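PDB 2JD4: laminin subunit ALPHA-1 from Mus musculus, which probably anchors basement-membrane laminin-111 to cell surfaces through its paired C-terminal globular domains LG4 and LG5, each of which carries a bound magnesium ion. Local coordinates for residues Q5-A10 against P274-A279; G79-M84 against A117-D122; T110-R115 against V129-K134; V196-T201 against H376-P381; Y208-K213 against R366-Q371. The protein carries 4 engineered substitutions. All coordinates share one frame; numbering follows the deposited sequence.

Contact 1. Residues Q5-A10 against P274-A279; sequences QPELCA and PRAARA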
# COMPACT_ATOMS: atom_id res chain seq x y z
N GLN A 5 -23.43 -3.20 -32.09
CA GLN A 5 -23.87 -2.95 -30.72
C GLN A 5 -22.64 -2.87 -29.82
O GLN A 5 -21.69 -3.63 -29.97
CB GLN A 5 -24.83 -4.06 -30.25
CG GLN A 5 -24.27 -5.47 -30.26
CD GLN A 5 -25.31 -6.53 -29.91
OE1 GLN A 5 -24.99 -7.72 -29.85
NE2 GLN A 5 -26.55 -6.10 -29.68
N PRO A 6 -22.63 -1.92 -28.87
CA PRO A 6 -21.46 -1.81 -27.98
C PRO A 6 -21.11 -3.07 -27.20
O PRO A 6 -21.98 -3.82 -26.79
CB PRO A 6 -21.83 -0.63 -27.07
CG PRO A 6 -23.33 -0.55 -27.14
CD PRO A 6 -23.63 -0.88 -28.58
N GLU A 7 -19.81 -3.32 -27.03
CA GLU A 7 -19.36 -4.49 -26.29
C GLU A 7 -19.27 -4.15 -24.80
O GLU A 7 -18.44 -3.35 -24.37
CB GLU A 7 -18.01 -4.98 -26.81
CG GLU A 7 -18.14 -5.80 -28.09
CD GLU A 7 -16.82 -6.39 -28.55
OE1 GLU A 7 -16.12 -6.99 -27.71
OE2 GLU A 7 -16.50 -6.25 -29.75
N LEU A 8 -20.17 -4.76 -24.03
CA LEU A 8 -20.22 -4.53 -22.59
C LEU A 8 -18.99 -5.08 -21.90
O LEU A 8 -18.38 -6.04 -22.37
CB LEU A 8 -21.46 -5.20 -22.00
CG LEU A 8 -22.82 -4.67 -22.45
CD1 LEU A 8 -23.92 -5.48 -21.77
CD2 LEU A 8 -22.96 -3.19 -22.11
N CYS A 9 -18.62 -4.46 -20.79
CA CYS A 9 -17.48 -4.88 -19.99
C CYS A 9 -17.98 -5.77 -18.87
O CYS A 9 -19.19 -5.83 -18.62
CB CYS A 9 -16.77 -3.67 -19.38
SG CYS A 9 -15.85 -2.63 -20.57
N ALA A 10 -17.07 -6.44 -18.18
CA ALA A 10 -17.45 -7.30 -17.07
C ALA A 10 -18.08 -6.40 -16.00
O ALA A 10 -18.00 -5.17 -16.09
CB ALA A 10 -16.23 -8.01 -16.51
N PRO A 274 -6.09 -4.98 -28.44
CA PRO A 274 -6.41 -6.40 -28.32
C PRO A 274 -7.42 -6.87 -29.38
O PRO A 274 -8.12 -6.06 -29.97
CB PRO A 274 -6.98 -6.50 -26.91
CG PRO A 274 -7.68 -5.18 -26.75
CD PRO A 274 -6.68 -4.20 -27.33
N ARG A 275 -7.47 -8.18 -29.60
CA ARG A 275 -8.38 -8.77 -30.58
C ARG A 275 -9.82 -8.34 -30.34
O ARG A 275 -10.55 -8.01 -31.27
CB ARG A 275 -8.30 -10.30 -30.52
CG ARG A 275 -6.90 -10.88 -30.50
CD ARG A 275 -6.94 -12.40 -30.65
NE ARG A 275 -5.71 -13.04 -30.18
CZ ARG A 275 -5.35 -13.11 -28.90
NH1 ARG A 275 -6.12 -12.57 -27.96
NH2 ARG A 275 -4.22 -13.72 -28.56
N ALA A 276 -10.23 -8.36 -29.07
CA ALA A 276 -11.59 -7.96 -28.70
C ALA A 276 -11.55 -6.60 -28.02
O ALA A 276 -10.64 -6.32 -27.24
CB ALA A 276 -12.20 -9.00 -27.78
N ALA A 277 -12.54 -5.76 -28.31
CA ALA A 277 -12.62 -4.43 -27.74
C ALA A 277 -12.75 -4.44 -26.21
O ALA A 277 -12.17 -3.61 -25.52
CB ALA A 277 -13.80 -3.67 -28.35
N ARG A 278 -13.51 -5.40 -25.70
CA ARG A 278 -13.73 -5.51 -24.26
C ARG A 278 -12.74 -6.44 -23.55
O ARG A 278 -12.87 -6.70 -22.36
CB ARG A 278 -15.16 -5.99 -24.00
CG ARG A 278 -15.55 -7.22 -24.79
CD ARG A 278 -14.98 -8.49 -24.19
NE ARG A 278 -15.05 -9.62 -25.12
CZ ARG A 278 -16.16 -10.05 -25.70
NH1 ARG A 278 -17.32 -9.45 -25.46
NH2 ARG A 278 -16.12 -11.09 -26.53
N ALA A 279 -11.75 -6.92 -24.29
CA ALA A 279 -10.75 -7.83 -23.73
C ALA A 279 -10.10 -7.35 -22.44
O ALA A 279 -9.97 -8.10 -21.48
CB ALA A 279 -9.68 -8.13 -24.77
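E7 and R278 carry this surface contact, and they illustrate how an ion pair can form without a hydrogen bond. The charge interaction runs from E7 OE1 to R278 NH1 at 3.5 Å. OE1 hangs 3.4 Å above the plane of the guanidinium, near its rim, so the pairing rests on charge and none of the arginine's hydrogens is directed to the oxygen; carboxylate and guanidinium planes stand 64° apart. The attraction is probably modest on an exposed surface.

Van der Waals contacts accompany it. A first torsion of 51° sets R278 CG beside the same oxygen, 3.0 Å from E7 OE1, and the bend at chi2 (78°) then carries the guanidinium round so that OE1 lies over its face. The glutamate chain runs out extended and crosses the arginine at about a right angle. The other carboxylate oxygen, E7 OE2, rests 4.0 Å from A277 CB. Further along, L8 O lies 3.6 Å from R278 CB.

No backbone bond joins the two segments; within 274-279, A276 to A279 form a type I beta turn, closed by A279 N to A276 O at 3.2 Å, which projects A277 and R278 at the irregular N-terminal segment.

Next to the contact, the disulfide C9-C281 and backbone bonding between A10 and C281 fasten the tail that precedes strand 22-23 to the loop joining strands 267-272 and 286-293 of the second laminin G domain.

Contact 2. Residues G79-M84 against A117-D122; sequences GRLHFM and AFMTVD
M119 fills the space between L81 and F83, where the two sheets of the first laminin G domain's beta sandwich face each other. Strands 80-84 and 117-121 pass 8.3 Å apart with their directions at 153°, so side chains rather than backbones meet. The tight part lies along the methionine: its SD touches F83 CB at 3.7 Å. A bend at the last torsion (chi3 68°) then swings the methyl along the opposing strand, and CE reaches L81 CB at 3.7 Å. Beside it, the branches L81 CD1 and V121 CG2 meet at 3.8 Å.

Toward A117 the fit slackens, with F83 CE2 4.5 Å from A117 CB. H82 and F118 start away from the interface altogether, and the imidazole of H82 bonds through ND1 to S95 OG on the outer side of its sheet. Cutting M119 back to an alanine is likely to open a gap beside L81 CB and F83 CB, which would lose the sulfur and methyl that fill the space between them.

V94 and L74 also pack on M119. With only carbon and sulfur meeting side chain to side chain, the sheets are held here by shape and the burial of apolar surface, not by directional bonds.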
# COMPACT_ATOMS: atom_id res chain seq x y z
N GLY A 79 6.97 -10.25 5.32
CA GLY A 79 5.83 -11.13 5.47
C GLY A 79 5.73 -11.90 6.78
O GLY A 79 4.80 -12.68 6.95
N ARG A 80 6.68 -11.69 7.69
CA ARG A 80 6.67 -12.40 8.97
C ARG A 80 6.65 -11.49 10.20
O ARG A 80 7.09 -10.35 10.15
CB ARG A 80 7.86 -13.36 9.05
CG ARG A 80 7.78 -14.50 8.04
CD ARG A 80 8.83 -15.58 8.30
NE ARG A 80 8.57 -16.79 7.53
CZ ARG A 80 8.68 -16.88 6.20
NH1 ARG A 80 9.05 -15.83 5.49
NH2 ARG A 80 8.40 -18.03 5.59
N LEU A 81 6.15 -12.04 11.31
CA LEU A 81 6.01 -11.29 12.56
C LEU A 81 7.20 -11.26 13.51
O LEU A 81 7.88 -12.27 13.71
CB LEU A 81 4.78 -11.82 13.32
CG LEU A 81 3.44 -11.67 12.61
CD1 LEU A 81 2.34 -12.40 13.38
CD2 LEU A 81 3.11 -10.19 12.47
N HIS A 82 7.42 -10.09 14.11
CA HIS A 82 8.50 -9.86 15.08
C HIS A 82 7.93 -9.09 16.27
O HIS A 82 7.33 -8.03 16.10
CB HIS A 82 9.63 -9.04 14.43
CG HIS A 82 10.24 -9.70 13.24
ND1 HIS A 82 11.24 -10.65 13.34
CD2 HIS A 82 9.98 -9.58 11.92
CE1 HIS A 82 11.56 -11.08 12.14
NE2 HIS A 82 10.81 -10.45 11.25
N PHE A 83 8.14 -9.63 17.47
CA PHE A 83 7.66 -9.03 18.72
C PHE A 83 8.87 -8.68 19.59
O PHE A 83 9.68 -9.55 19.89
CB PHE A 83 6.75 -10.04 19.46
CG PHE A 83 6.43 -9.68 20.89
CD1 PHE A 83 6.00 -8.40 21.24
CD2 PHE A 83 6.50 -10.65 21.90
CE1 PHE A 83 5.64 -8.08 22.57
CE2 PHE A 83 6.14 -10.35 23.22
CZ PHE A 83 5.71 -9.06 23.55
N MET A 84 8.99 -7.41 19.98
CA MET A 84 10.11 -7.01 20.82
C MET A 84 9.75 -5.92 21.83
O MET A 84 8.84 -5.11 21.60
CB MET A 84 11.29 -6.54 19.96
CG MET A 84 11.14 -5.16 19.34
SD MET A 84 12.66 -4.65 18.46
CE MET A 84 12.49 -5.59 16.94
N ALA A 117 8.95 -14.70 27.24
CA ALA A 117 8.20 -14.02 26.18
C ALA A 117 8.02 -15.00 25.02
O ALA A 117 8.92 -15.79 24.74
CB ALA A 117 8.95 -12.78 25.72
N PHE A 118 6.86 -14.96 24.37
CA PHE A 118 6.61 -15.85 23.24
C PHE A 118 5.49 -15.34 22.33
O PHE A 118 4.79 -14.38 22.67
CB PHE A 118 6.29 -17.26 23.75
CG PHE A 118 5.06 -17.35 24.61
CD1 PHE A 118 3.83 -17.69 24.06
CD2 PHE A 118 5.13 -17.08 25.98
CE1 PHE A 118 2.69 -17.77 24.86
CE2 PHE A 118 3.99 -17.15 26.78
CZ PHE A 118 2.77 -17.50 26.22
N MET A 119 5.34 -15.97 21.17
CA MET A 119 4.32 -15.57 20.20
C MET A 119 3.50 -16.75 19.72
O MET A 119 3.98 -17.88 19.70
CB MET A 119 4.97 -14.94 18.97
CG MET A 119 5.90 -13.79 19.23
SD MET A 119 6.58 -13.24 17.66
CE MET A 119 5.05 -12.55 16.92
N THR A 120 2.26 -16.47 19.32
CA THR A 120 1.37 -17.51 18.82
C THR A 120 0.63 -17.00 17.59
O THR A 120 0.13 -15.87 17.58
CB THR A 120 0.33 -17.92 19.88
OG1 THR A 120 0.99 -18.24 21.11
CG2 THR A 120 -0.47 -19.12 19.41
N VAL A 121 0.56 -17.82 16.55
CA VAL A 121 -0.16 -17.47 15.34
C VAL A 121 -1.04 -18.66 14.98
O VAL A 121 -0.55 -19.77 14.80
CB VAL A 121 0.78 -17.14 14.15
CG1 VAL A 121 -0.05 -16.85 12.89
CG2 VAL A 121 1.65 -15.93 14.49
N ASP A 122 -2.34 -18.42 14.91
CA ASP A 122 -3.30 -19.47 14.61
C ASP A 122 -3.11 -20.69 15.51
O ASP A 122 -3.19 -21.82 15.05
CB ASP A 122 -3.20 -19.90 13.14
CG ASP A 122 -3.53 -18.76 12.17
OD1 ASP A 122 -4.42 -17.96 12.49
OD2 ASP A 122 -2.91 -18.69 11.09

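Contact 3. Residues T110-R115 against V129-K134; sequences TEYIKR and VTVVGK. Engineered in segment 129-134: K134 (natural residue Asn).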
# COMPACT_ATOMS: atom_id res chain seq x y z
N THR A 110 0.78 -12.06 21.37
CA THR A 110 2.14 -11.75 21.79
C THR A 110 2.10 -11.74 23.31
O THR A 110 1.22 -11.11 23.90
CB THR A 110 2.64 -10.39 21.25
OG1 THR A 110 1.84 -9.33 21.78
CG2 THR A 110 2.59 -10.36 19.73
N GLU A 111 3.05 -12.42 23.93
CA GLU A 111 3.05 -12.49 25.38
C GLU A 111 4.37 -12.31 26.11
O GLU A 111 5.33 -13.03 25.86
CB GLU A 111 2.46 -13.83 25.84
CG GLU A 111 0.96 -13.91 25.80
CD GLU A 111 0.46 -15.21 26.38
OE1 GLU A 111 0.12 -16.13 25.60
OE2 GLU A 111 0.42 -15.33 27.62
N TYR A 112 4.38 -11.34 27.00
CA TYR A 112 5.51 -11.06 27.87
C TYR A 112 4.93 -11.35 29.25
O TYR A 112 3.97 -10.71 29.67
CB TYR A 112 5.92 -9.59 27.79
CG TYR A 112 6.48 -9.05 29.10
CD1 TYR A 112 7.53 -9.69 29.76
CD2 TYR A 112 5.94 -7.90 29.68
CE1 TYR A 112 8.03 -9.20 30.98
CE2 TYR A 112 6.43 -7.39 30.90
CZ TYR A 112 7.47 -8.05 31.54
OH TYR A 112 7.95 -7.56 32.74
N ILE A 113 5.49 -12.33 29.94
CA ILE A 113 4.99 -12.64 31.27
C ILE A 113 6.12 -13.16 32.16
O ILE A 113 6.79 -14.14 31.83
CB ILE A 113 3.82 -13.66 31.21
CG1 ILE A 113 3.21 -13.83 32.60
CG2 ILE A 113 4.29 -14.98 30.64
CD1 ILE A 113 1.93 -14.62 32.61
N LYS A 114 6.33 -12.47 33.27
CA LYS A 114 7.38 -12.81 34.23
C LYS A 114 8.77 -12.59 33.65
O LYS A 114 9.22 -11.46 33.47
CB LYS A 114 7.22 -14.27 34.70
CG LYS A 114 5.91 -14.58 35.42
CD LYS A 114 5.75 -13.83 36.74
CE LYS A 114 5.34 -12.37 36.53
NZ LYS A 114 5.06 -11.66 37.81
N ARG A 115 9.46 -13.69 33.34
CA ARG A 115 10.81 -13.61 32.79
C ARG A 115 10.89 -14.28 31.42
O ARG A 115 11.97 -14.57 30.92
CB ARG A 115 11.81 -14.27 33.74
CG ARG A 115 12.11 -13.47 35.00
CD ARG A 115 13.17 -12.41 34.73
NE ARG A 115 12.61 -11.07 34.53
CZ ARG A 115 13.34 -10.01 34.18
NH1 ARG A 115 14.65 -10.14 33.99
NH2 ARG A 115 12.76 -8.83 34.03
N VAL A 129 11.45 -17.23 24.99
CA VAL A 129 12.74 -16.56 25.04
C VAL A 129 12.86 -15.95 26.43
O VAL A 129 11.85 -15.55 27.03
CB VAL A 129 12.83 -15.44 23.98
CG1 VAL A 129 14.12 -14.67 24.15
CG2 VAL A 129 12.76 -16.04 22.59
N THR A 130 14.08 -15.90 26.95
CA THR A 130 14.31 -15.35 28.28
C THR A 130 14.45 -13.84 28.26
O THR A 130 15.21 -13.29 27.46
CB THR A 130 15.59 -15.96 28.92
OG1 THR A 130 15.36 -17.35 29.18
CG2 THR A 130 15.95 -15.25 30.22
N VAL A 131 13.70 -13.17 29.13
CA VAL A 131 13.75 -11.72 29.20
C VAL A 131 15.18 -11.26 29.45
O VAL A 131 15.87 -11.77 30.34
CB VAL A 131 12.82 -11.19 30.32
CG1 VAL A 131 13.03 -9.70 30.52
CG2 VAL A 131 11.37 -11.46 29.94
N VAL A 132 15.62 -10.30 28.64
CA VAL A 132 16.97 -9.75 28.71
C VAL A 132 17.05 -8.51 29.60
O VAL A 132 16.14 -7.69 29.61
CB VAL A 132 17.48 -9.38 27.30
CG1 VAL A 132 18.82 -8.67 27.38
CG2 VAL A 132 17.58 -10.63 26.43
N GLY A 133 18.15 -8.39 30.34
CA GLY A 133 18.31 -7.23 31.19
C GLY A 133 17.94 -7.47 32.64
O GLY A 133 17.32 -8.47 33.00
N LYS A 134 18.33 -6.51 33.48
CA LYS A 134 18.08 -6.57 34.91
C LYS A 134 16.74 -5.94 35.28
O LYS A 134 16.10 -6.37 36.24
CB LYS A 134 19.20 -5.83 35.66
CG LYS A 134 20.59 -6.44 35.48
CD LYS A 134 21.02 -6.52 34.02
CE LYS A 134 21.04 -5.15 33.36
NZ LYS A 134 21.36 -5.25 31.90
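V131 packs against R115 at the end of a beta meander, the run of three consecutive antiparallel strands 106-113, 116-121 and 124-130 in the first laminin G domain. R115 sits in the turn between the first two strands, and the chain leaving the third passes alongside it. V129 still belongs to the ladder, its backbone bonded to A117 of the middle strand. At T130 the chain starts to slide over the turn, with T130 CA 3.6 Å from R115 O.

V131 makes the main junction. Its N gives a straight hydrogen bond of 2.9 Å to R115 O, the N-H...O angle being 179°, although the donor stands 48° out of the carbonyl plane. Its two methyls divide the work. CG2 lies over the turn, 3.2 Å from R115 C, and approaches Y112 CE1 at 4.2 Å, while CG1 turns to the arginine's end. Y112, R115 and V131 all touch L87, a residue of the magnesium site, so this packing forms part of the surroundings of that metal.

After V132, which turns away, G133 has backbone angles at which a side chain would be pressed against the preceding carbonyl. The engineered K134 also starts away from the turn. R115 bends at chi2 and chi3 to hold its guanidinium here: NH2 bonds to A135 O, R115 NH1 gives a weak bond of 3.3 Å to G133 O, which lies in plane at the edge, and V131 CG1 sits 3.5 Å above one face.

Contact 4. Residues V196-T201 against H376-P381; sequences VAQEGT and HSCPGP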
# COMPACT_ATOMS: atom_id res chain seq x y z
N VAL A 196 -14.53 -9.06 1.30
CA VAL A 196 -13.61 -9.87 0.49
C VAL A 196 -12.66 -8.93 -0.26
O VAL A 196 -13.11 -8.03 -0.97
CB VAL A 196 -14.36 -10.71 -0.57
CG1 VAL A 196 -13.37 -11.56 -1.34
CG2 VAL A 196 -15.41 -11.58 0.10
N ALA A 197 -11.35 -9.15 -0.10
CA ALA A 197 -10.36 -8.31 -0.76
C ALA A 197 -9.29 -9.12 -1.50
O ALA A 197 -9.14 -10.33 -1.27
CB ALA A 197 -9.69 -7.39 0.26
N GLN A 198 -8.57 -8.44 -2.38
CA GLN A 198 -7.49 -9.05 -3.15
C GLN A 198 -6.33 -8.07 -3.15
O GLN A 198 -6.52 -6.88 -2.91
CB GLN A 198 -7.96 -9.35 -4.59
CG GLN A 198 -8.45 -8.14 -5.40
CD GLN A 198 -8.91 -8.53 -6.81
OE1 GLN A 198 -8.18 -9.18 -7.55
NE2 GLN A 198 -10.13 -8.14 -7.17
N GLU A 199 -5.12 -8.56 -3.41
CA GLU A 199 -3.96 -7.67 -3.40
C GLU A 199 -4.09 -6.56 -4.44
O GLU A 199 -4.34 -6.82 -5.61
CB GLU A 199 -2.68 -8.46 -3.67
CG GLU A 199 -1.43 -7.57 -3.67
CD GLU A 199 -0.15 -8.37 -3.77
OE1 GLU A 199 -0.23 -9.60 -3.99
OE2 GLU A 199 0.93 -7.77 -3.63
N GLY A 200 -3.90 -5.31 -3.99
CA GLY A 200 -4.00 -4.17 -4.88
C GLY A 200 -4.54 -2.88 -4.28
O GLY A 200 -4.96 -2.83 -3.13
N THR A 201 -4.53 -1.83 -5.10
CA THR A 201 -5.02 -0.52 -4.69
C THR A 201 -6.24 -0.13 -5.52
O THR A 201 -6.18 -0.10 -6.75
CB THR A 201 -3.95 0.56 -4.89
OG1 THR A 201 -2.88 0.36 -3.96
CG2 THR A 201 -4.54 1.94 -4.71
N HIS A 376 -3.52 -0.18 -1.29
CA HIS A 376 -3.47 -1.52 -0.72
C HIS A 376 -4.82 -2.15 -0.39
O HIS A 376 -4.87 -3.31 0.04
CB HIS A 376 -2.57 -1.52 0.52
CG HIS A 376 -1.18 -1.01 0.26
ND1 HIS A 376 -0.31 -1.63 -0.61
CD2 HIS A 376 -0.52 0.08 0.73
CE1 HIS A 376 0.82 -0.95 -0.66
NE2 HIS A 376 0.72 0.09 0.14
N SER A 377 -5.91 -1.41 -0.60
CA SER A 377 -7.24 -1.95 -0.34
C SER A 377 -8.00 -2.05 -1.67
O SER A 377 -8.35 -1.04 -2.26
CB SER A 377 -7.99 -1.04 0.64
OG SER A 377 -9.26 -1.57 0.96
N CYS A 378 -8.22 -3.29 -2.13
CA CYS A 378 -8.93 -3.56 -3.39
C CYS A 378 -10.03 -4.60 -3.11
O CYS A 378 -9.75 -5.67 -2.55
CB CYS A 378 -7.95 -4.08 -4.45
SG CYS A 378 -8.72 -4.61 -6.02
N PRO A 379 -11.28 -4.29 -3.48
CA PRO A 379 -12.44 -5.17 -3.27
C PRO A 379 -12.59 -6.37 -4.20
O PRO A 379 -11.99 -6.43 -5.27
CB PRO A 379 -13.61 -4.21 -3.42
CG PRO A 379 -13.15 -3.35 -4.56
CD PRO A 379 -11.69 -3.06 -4.20
N GLY A 380 -13.43 -7.31 -3.77
CA GLY A 380 -13.71 -8.49 -4.56
C GLY A 380 -12.65 -9.57 -4.51
O GLY A 380 -11.50 -9.29 -4.19
N PRO A 381 -13.03 -10.83 -4.80
CA PRO A 381 -12.11 -11.96 -4.78
C PRO A 381 -11.30 -12.00 -6.07
O PRO A 381 -11.67 -11.37 -7.06
CB PRO A 381 -13.04 -13.16 -4.65
CG PRO A 381 -14.22 -12.73 -5.48
CD PRO A 381 -14.41 -11.28 -5.03
O HOH W 1 -6.63 -5.41 -0.63
O HOH W 2 -3.09 -5.28 -0.87
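V196 to T201 and H376 to P381 pair as a short, irregular antiparallel beta ribbon, bringing the chain entering the second laminin G domain against the chain leaving it. A197 and P379 form its non-hydrogen-bonded pair, with CA atoms 4.5 Å apart. Backbone bonds flank that pair: Q198 N gives one of 3.0 Å to C378 O, and G380 N makes a weak, bent one to V196 O.

Two side-chain hydrogen bonds reinforce the ribbon. Q198 leaves the backbone with CG between N and the carbonyl carbon (chi1 59°) and then runs extended, so that its amide lies over the departing strand. There NE2 bonds to P379 O at 3.2 Å, almost straight at 176° and with the acceptor in the amide plane; OE1 is taken by W285 NE1, and the two bonds together fix which way round the amide sits. Where the segments part, toward T201, H376 N binds T201 OG1 at 2.8 Å.

Apolar contacts are fewer. V196 CG1 touches the ring of P381 at CB, 3.7 Å away, and Q198 CG rests 3.6 Å from C378 SG, whose disulfide to C347 ties the ribbon to strand 347-353. G200 presents bare backbone beside C378, where any CB would fit tightly.

Water completes the link where the strands part. One molecule accepts from G200 N and donates to H376 O; another donates to Q198 O at 2.7 Å and to H376 O at 2.8 Å, while accepting from C378 N.

Contact 5. Residues Y208-K213 against R366-Q371; sequences YAALVK and RAFDLQ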
# COMPACT_ATOMS: atom_id res chain seq x y z
N TYR A 208 -7.04 10.78 -8.19
CA TYR A 208 -5.68 10.36 -8.56
C TYR A 208 -4.78 10.26 -7.33
O TYR A 208 -5.19 10.58 -6.21
CB TYR A 208 -5.08 11.42 -9.48
CG TYR A 208 -5.03 12.77 -8.80
CD1 TYR A 208 -3.94 13.15 -8.02
CD2 TYR A 208 -6.14 13.62 -8.83
CE1 TYR A 208 -3.96 14.32 -7.28
CE2 TYR A 208 -6.17 14.80 -8.09
CZ TYR A 208 -5.08 15.14 -7.31
OH TYR A 208 -5.12 16.28 -6.54
N ALA A 209 -3.55 9.82 -7.55
CA ALA A 209 -2.55 9.73 -6.49
C ALA A 209 -1.28 10.35 -7.08
O ALA A 209 -0.90 10.02 -8.20
CB ALA A 209 -2.30 8.29 -6.11
N ALA A 210 -0.65 11.26 -6.34
CA ALA A 210 0.58 11.91 -6.80
C ALA A 210 1.76 11.53 -5.90
O ALA A 210 1.69 11.66 -4.68
CB ALA A 210 0.40 13.44 -6.82
N LEU A 211 2.84 11.07 -6.53
CA LEU A 211 4.05 10.63 -5.82
C LEU A 211 5.33 11.37 -6.22
O LEU A 211 5.44 11.90 -7.33
CB LEU A 211 4.26 9.13 -6.06
CG LEU A 211 3.38 8.07 -5.37
CD1 LEU A 211 1.92 8.45 -5.43
CD2 LEU A 211 3.62 6.73 -6.05
N VAL A 212 6.32 11.37 -5.32
CA VAL A 212 7.61 12.01 -5.56
C VAL A 212 7.47 13.51 -5.75
O VAL A 212 7.64 14.04 -6.86
CB VAL A 212 8.32 11.42 -6.79
CG1 VAL A 212 9.79 11.84 -6.79
CG2 VAL A 212 8.20 9.90 -6.80
N LYS A 213 7.15 14.21 -4.66
CA LYS A 213 6.97 15.65 -4.71
C LYS A 213 8.24 16.40 -5.10
O LYS A 213 8.17 17.47 -5.70
CB LYS A 213 6.47 16.15 -3.35
CG LYS A 213 6.00 17.59 -3.35
CD LYS A 213 5.40 17.98 -2.01
CE LYS A 213 4.85 19.40 -2.04
NZ LYS A 213 4.23 19.78 -0.73
N ARG A 366 2.39 6.36 0.16
CA ARG A 366 3.30 7.49 0.38
C ARG A 366 2.93 8.72 -0.45
O ARG A 366 3.67 9.70 -0.44
CB ARG A 366 4.73 7.08 0.03
CG ARG A 366 5.24 5.85 0.75
CD ARG A 366 6.62 5.47 0.24
NE ARG A 366 7.58 6.56 0.44
CZ ARG A 366 8.78 6.60 -0.13
NH1 ARG A 366 9.18 5.63 -0.94
NH2 ARG A 366 9.59 7.63 0.11
N ALA A 367 1.82 8.66 -1.16
CA ALA A 367 1.39 9.79 -1.99
C ALA A 367 1.28 11.07 -1.16
O ALA A 367 0.83 11.02 -0.02
CB ALA A 367 0.04 9.47 -2.64
N PHE A 368 1.70 12.20 -1.72
CA PHE A 368 1.62 13.46 -1.00
C PHE A 368 0.28 14.15 -1.25
O PHE A 368 -0.10 15.07 -0.52
CB PHE A 368 2.81 14.38 -1.37
CG PHE A 368 2.86 14.79 -2.82
CD1 PHE A 368 2.12 15.89 -3.27
CD2 PHE A 368 3.67 14.11 -3.73
CE1 PHE A 368 2.20 16.31 -4.61
CE2 PHE A 368 3.75 14.52 -5.06
CZ PHE A 368 3.02 15.62 -5.50
N ASP A 369 -0.42 13.69 -2.27
CA ASP A 369 -1.74 14.22 -2.64
C ASP A 369 -2.51 13.01 -3.15
O ASP A 369 -2.10 12.36 -4.11
CB ASP A 369 -1.61 15.28 -3.75
CG ASP A 369 -2.92 16.00 -4.01
OD1 ASP A 369 -3.91 15.75 -3.29
OD2 ASP A 369 -2.96 16.83 -4.94
N LEU A 370 -3.61 12.70 -2.47
CA LEU A 370 -4.43 11.53 -2.77
C LEU A 370 -5.92 11.88 -2.79
O LEU A 370 -6.42 12.48 -1.84
CB LEU A 370 -4.16 10.48 -1.69
CG LEU A 370 -4.70 9.05 -1.76
CD1 LEU A 370 -3.85 8.23 -2.72
CD2 LEU A 370 -4.66 8.43 -0.37
N GLN A 371 -6.61 11.50 -3.85
CA GLN A 371 -8.04 11.77 -3.98
C GLN A 371 -8.75 10.57 -4.63
O GLN A 371 -8.40 10.17 -5.74
CB GLN A 371 -8.28 13.01 -4.86
CG GLN A 371 -7.48 14.25 -4.47
CD GLN A 371 -7.85 14.78 -3.10
OE1 GLN A 371 -9.03 14.92 -2.76
NE2 GLN A 371 -6.83 15.11 -2.30
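Y208 presents the edge of its ring to D369, the hydroxyl OH giving a 2.7 Å hydrogen bond to OD2. Ring and carboxylate planes are turned 89° from each other. OD2 lies in the plane of the ring, yet the hydroxyl meets it from above the carboxylate, 47° out of that plane. The second oxygen, D369 OD1, accepts Q371 NE2 at 3.1 Å, so the carboxylate is gripped at both oxygens. Q371 reaches it by bending at chi2, lying alongside the tyrosine with CG 3.8 Å from Y208 CZ. Without the carboxylate, as with a leucine at D369, the tyrosine hydroxyl and the glutamine amide would probably lose their shared acceptor and the Q371 side chain be freer to turn.

Beneath these groups runs an antiparallel ladder of the second laminin G domain's beta sandwich, in which strand 207-212 lies between 369-374 and 322-326. Y208 pairs with Q371 through two backbone bonds, and A210 N bonds to D369 O at 2.9 Å. A209 and L370 lie on the other face, A209 CB touching L370 CD1 at 3.7 Å.

Where the strand turns its corner, the F368 ring is sandwiched by CH-pi contacts. A210 CB lies over one face, 4.1 Å from the ring centroid, and K213 CB over the opposite face at 3.8 Å from that centroid. Close by, L211 CD1 packs on A367 CB at 3.5 Å.

Overall arrangement
From the N terminus, contact 1 opens first and closes only at 274-279, a long loop that encloses the whole first laminin G domain and ties the N-terminal tail to the second. Contacts 2 and 3 nest inside it and cross each other. They also touch through backbone bonds such as F118 to E111, because strand 116-121 of contact 2 lies between strands 106-113 and 124-130 of contact 3 in one sheet. Contact 4 then opens at 196-201 and closes near the C terminus; contact 5 is nested within it, and both cross contact 1. Thus the second domain is closed on itself by its terminal segments, while contact 1, its centre about 61 Å from that of contact 3, marks the far end of the pair.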